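Local coordinates for dTDP-4-amino-4,6-dideoxyglucose formyltransferase (Shewanella sp. FDAARGOS_354, PDB 6V2T), which probably transfers a formyl group from a folate cofactor to the amino group of dTDP-4-amino-4,6-dideoxyglucose, probably for O-antigen synthesis, at residues B[159-164]-B[182-187]. Sequence-based numbering, arbitrary orientation.
Sequences FQKEVP and EMDLLK
The amide nitrogen NE2 of Gln-160 is held by two oxygens, OG1 of Thr-144 and the carbonyl O of Asn-122, while the CA of the same residue passes 4.4 Å from CD1 of Leu-185. CB of Gln-160 points away from the helix, so its amide works on the strand's other face and only its backbone borders Leu-185. The fold is the Rossmann-like formyltransferase domain: 159-163 belongs to an edge strand of the sheet, 157-163, which pairs antiparallel with 141-147, and 182-187 to the long helix 171-194 packed against it. With short axes 9.1 Å apart and directions at 151°, the two run roughly antiparallel.

Leu-185 accounts for 79 of the 190 Å² buried, and its two methyls divide the work. CD1 comes to 4.2 Å from the backbone N of Lys-161, whereas CD2 lies 4.2 Å from CB of Phe-159 and also meets the lysine chain, at 4.1 Å from CE. CB of Leu-185 points at the strand, and chi1 of -75°, with CG anti to the carbonyl carbon, sets where its methyls land; Cys-143 and Ile-145 of the neighbouring strand complete its apolar surroundings. The ring of Phe-159 leads away from this segment to stack on His-189, farther along the helix. On another side of the helix, Glu-182 OE2 bonds NE2 of His-99, a residue lining the sugar-nucleotide pocket.

The side chains of Lys-161 and Leu-185 lie alongside one another, pointing opposite ways. The lysine's near-eclipsed CG-CD bond (chi3 8°) turns CE and NZ toward the helix, where its chain runs roughly perpendicular to the side chain of Asp-184, with NZ 3.9 Å from CB. Asp-184 OD1 bonds Gln-180 NE2; OD2 remains 4.3 Å from NZ of Lys-161, too far for a salt bridge.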
ATOM      1  N   PHE B 159     -29.745  18.172   6.416  1.00 27.92           N
ATOM      2  CA  PHE B 159     -29.521  17.528   5.103  1.00 28.52           C
ATOM      3  C   PHE B 159     -28.565  16.373   5.318  1.00 30.99           C
ATOM      4  O   PHE B 159     -27.664  16.538   6.162  1.00 31.70           O
ATOM      5  CB  PHE B 159     -28.895  18.512   4.117  1.00 28.49           C
ATOM      6  CG  PHE B 159     -29.737  19.736   3.904  1.00 30.54           C
ATOM      7  CD1 PHE B 159     -30.823  19.717   3.037  1.00 31.88           C
ATOM      8  CD2 PHE B 159     -29.461  20.894   4.592  1.00 30.72           C
ATOM      9  CE1 PHE B 159     -31.599  20.855   2.858  1.00 33.01           C
ATOM     10  CE2 PHE B 159     -30.253  22.022   4.425  1.00 33.32           C
ATOM     11  CZ  PHE B 159     -31.305  22.005   3.541  1.00 30.48           C
ATOM     12  N   GLN B 160     -28.733  15.260   4.615  1.00 27.66           N
ATOM     13  CA  GLN B 160     -27.697  14.202   4.648  1.00 28.78           C
ATOM     14  C   GLN B 160     -27.765  13.377   3.365  1.00 33.54           C
ATOM     15  O   GLN B 160     -28.860  13.285   2.754  1.00 34.27           O
ATOM     16  CB  GLN B 160     -27.805  13.369   5.929  1.00 33.73           C
ATOM     17  CG  GLN B 160     -28.934  12.370   5.958  1.00 35.01           C
ATOM     18  CD  GLN B 160     -28.946  11.516   7.214  1.00 37.85           C
ATOM     19  OE1 GLN B 160     -29.884  10.761   7.414  1.00 34.19           O
ATOM     20  NE2 GLN B 160     -27.920  11.598   8.064  1.00 29.95           N
ATOM     21  N   LYS B 161     -26.633  12.780   3.000  1.00 33.35           N
ATOM     22  CA  LYS B 161     -26.539  11.883   1.828  1.00 31.01           C
ATOM     23  C   LYS B 161     -25.569  10.747   2.116  1.00 29.40           C
ATOM     24  O   LYS B 161     -24.443  11.007   2.547  1.00 30.74           O
ATOM     25  CB  LYS B 161     -26.153  12.688   0.585  1.00 33.10           C
ATOM     26  CG  LYS B 161     -26.216  11.864  -0.707  1.00 39.28           C
ATOM     27  CD  LYS B 161     -26.236  12.663  -2.005  1.00 47.90           C
ATOM     28  CE  LYS B 161     -25.990  14.157  -1.837  1.00 51.19           C
ATOM     29  NZ  LYS B 161     -25.817  14.868  -3.126  1.00 56.26           N
ATOM     30  N   GLU B 162     -26.042   9.528   1.916  1.00 32.10           N
ATOM     31  CA  GLU B 162     -25.271   8.287   2.053  1.00 32.76           C
ATOM     32  C   GLU B 162     -24.328   8.204   0.857  1.00 35.36           C
ATOM     33  O   GLU B 162     -24.669   8.710  -0.221  1.00 33.28           O
ATOM     34  CB  GLU B 162     -26.206   7.096   2.123  1.00 33.15           C
ATOM     35  CG  GLU B 162     -25.469   5.771   2.146  1.00 37.55           C
ATOM     36  CD  GLU B 162     -26.289   4.573   2.567  1.00 41.21           C
ATOM     37  OE1 GLU B 162     -27.516   4.713   2.644  1.00 42.12           O
ATOM     38  OE2 GLU B 162     -25.692   3.520   2.889  1.00 42.15           O
ATOM     39  N   VAL B 163     -23.153   7.642   1.071  1.00 31.71           N
ATOM     40  CA  VAL B 163     -22.231   7.278  -0.030  1.00 34.64           C
ATOM     41  C   VAL B 163     -22.021   5.783   0.096  1.00 32.22           C
ATOM     42  O   VAL B 163     -22.056   5.215   1.205  1.00 30.78           O
ATOM     43  CB  VAL B 163     -20.921   8.095  -0.028  1.00 37.84           C
ATOM     44  CG1 VAL B 163     -21.172   9.573   0.168  1.00 37.70           C
ATOM     45  CG2 VAL B 163     -19.938   7.584   0.996  1.00 40.05           C
ATOM     46  N   PRO B 164     -21.884   5.101  -1.061  1.00 34.96           N
ATOM     47  CA  PRO B 164     -21.657   3.664  -1.081  1.00 33.32           C
ATOM     48  C   PRO B 164     -20.240   3.366  -0.579  1.00 29.49           C
ATOM     49  O   PRO B 164     -19.373   4.233  -0.672  1.00 31.48           O
ATOM     50  CB  PRO B 164     -21.833   3.297  -2.567  1.00 37.16           C
ATOM     51  CG  PRO B 164     -21.422   4.556  -3.303  1.00 39.44           C
ATOM     52  CD  PRO B 164     -21.865   5.699  -2.408  1.00 36.10           C
ATOM     53  N   GLU B 182     -19.965  15.904   0.641  1.00 29.53           N
ATOM     54  CA  GLU B 182     -19.976  17.095   1.506  1.00 32.50           C
ATOM     55  C   GLU B 182     -19.964  18.333   0.610  1.00 34.03           C
ATOM     56  O   GLU B 182     -20.695  19.283   0.903  1.00 27.36           O
ATOM     57  CB  GLU B 182     -18.785  17.229   2.456  1.00 33.59           C
ATOM     58  CG  GLU B 182     -18.670  16.176   3.538  1.00 39.47           C
ATOM     59  CD  GLU B 182     -17.550  16.499   4.521  1.00 43.57           C
ATOM     60  OE1 GLU B 182     -16.396  16.760   4.053  1.00 39.08           O
ATOM     61  OE2 GLU B 182     -17.836  16.560   5.749  1.00 42.73           O
ATOM     62  N   MET B 183     -19.143  18.322  -0.443  1.00 32.35           N
ATOM     63  CA  MET B 183     -19.058  19.487  -1.362  1.00 31.67           C
ATOM     64  C   MET B 183     -20.359  19.632  -2.146  1.00 30.25           C
ATOM     65  O   MET B 183     -20.824  20.768  -2.243  1.00 38.86           O
ATOM     66  CB  MET B 183     -17.853  19.339  -2.282  1.00 34.81           C
ATOM     67  CG  MET B 183     -16.576  19.550  -1.510  1.00 38.46           C
ATOM     68  SD  MET B 183     -15.089  19.585  -2.560  1.00 50.72           S
ATOM     69  CE  MET B 183     -15.204  18.015  -3.411  1.00 44.09           C
ATOM     70  N   ASP B 184     -20.940  18.529  -2.625  1.00 30.05           N
ATOM     71  CA  ASP B 184     -22.246  18.514  -3.318  1.00 34.07           C
ATOM     72  C   ASP B 184     -23.321  19.110  -2.399  1.00 35.49           C
ATOM     73  O   ASP B 184     -24.062  19.972  -2.866  1.00 30.66           O
ATOM     74  CB  ASP B 184     -22.662  17.107  -3.757  1.00 34.01           C
ATOM     75  CG  ASP B 184     -21.856  16.470  -4.883  1.00 41.83           C
ATOM     76  OD1 ASP B 184     -21.005  17.163  -5.472  1.00 38.68           O
ATOM     77  OD2 ASP B 184     -22.059  15.251  -5.107  1.00 40.78           O
ATOM     78  N   LEU B 185     -23.424  18.657  -1.132  1.00 35.24           N
ATOM     79  CA  LEU B 185     -24.428  19.190  -0.172  1.00 31.67           C
ATOM     80  C   LEU B 185     -24.247  20.691   0.037  1.00 30.29           C
ATOM     81  O   LEU B 185     -25.268  21.433   0.056  1.00 33.65           O
ATOM     82  CB  LEU B 185     -24.320  18.452   1.171  1.00 33.07           C
ATOM     83  CG  LEU B 185     -24.882  17.044   1.190  1.00 34.57           C
ATOM     84  CD1 LEU B 185     -24.508  16.350   2.496  1.00 39.68           C
ATOM     85  CD2 LEU B 185     -26.405  17.038   1.025  1.00 37.66           C
ATOM     86  N   LEU B 186     -23.019  21.157   0.214  1.00 26.80           N
ATOM     87  CA  LEU B 186     -22.774  22.594   0.428  1.00 31.50           C
ATOM     88  C   LEU B 186     -23.167  23.398  -0.826  1.00 34.24           C
ATOM     89  O   LEU B 186     -23.772  24.463  -0.683  1.00 33.15           O
ATOM     90  CB  LEU B 186     -21.321  22.785   0.848  1.00 34.04           C
ATOM     91  CG  LEU B 186     -21.060  22.366   2.293  1.00 32.94           C
ATOM     92  CD1 LEU B 186     -19.580  22.313   2.614  1.00 34.01           C
ATOM     93  CD2 LEU B 186     -21.775  23.318   3.238  1.00 33.81           C
ATOM     94  N   LYS B 187     -22.833  22.925  -2.020  1.00 39.66           N
ATOM     95  CA  LYS B 187     -23.216  23.617  -3.286  1.00 41.43           C
ATOM     96  C   LYS B 187     -24.729  23.847  -3.276  1.00 37.46           C
ATOM     97  O   LYS B 187     -25.171  24.981  -3.432  1.00 42.10           O
ATOM     98  CB  LYS B 187     -22.836  22.766  -4.499  1.00 39.70           C
ATOM     99  CG  LYS B 187     -21.355  22.673  -4.811  1.00 43.65           C
ATOM    100  CD  LYS B 187     -21.079  21.647  -5.897  1.00 43.62           C
ATOM    101  CE  LYS B 187     -19.669  21.666  -6.435  1.00 44.80           C
ATOM    102  NZ  LYS B 187     -19.554  20.713  -7.556  1.00 45.58           N
TER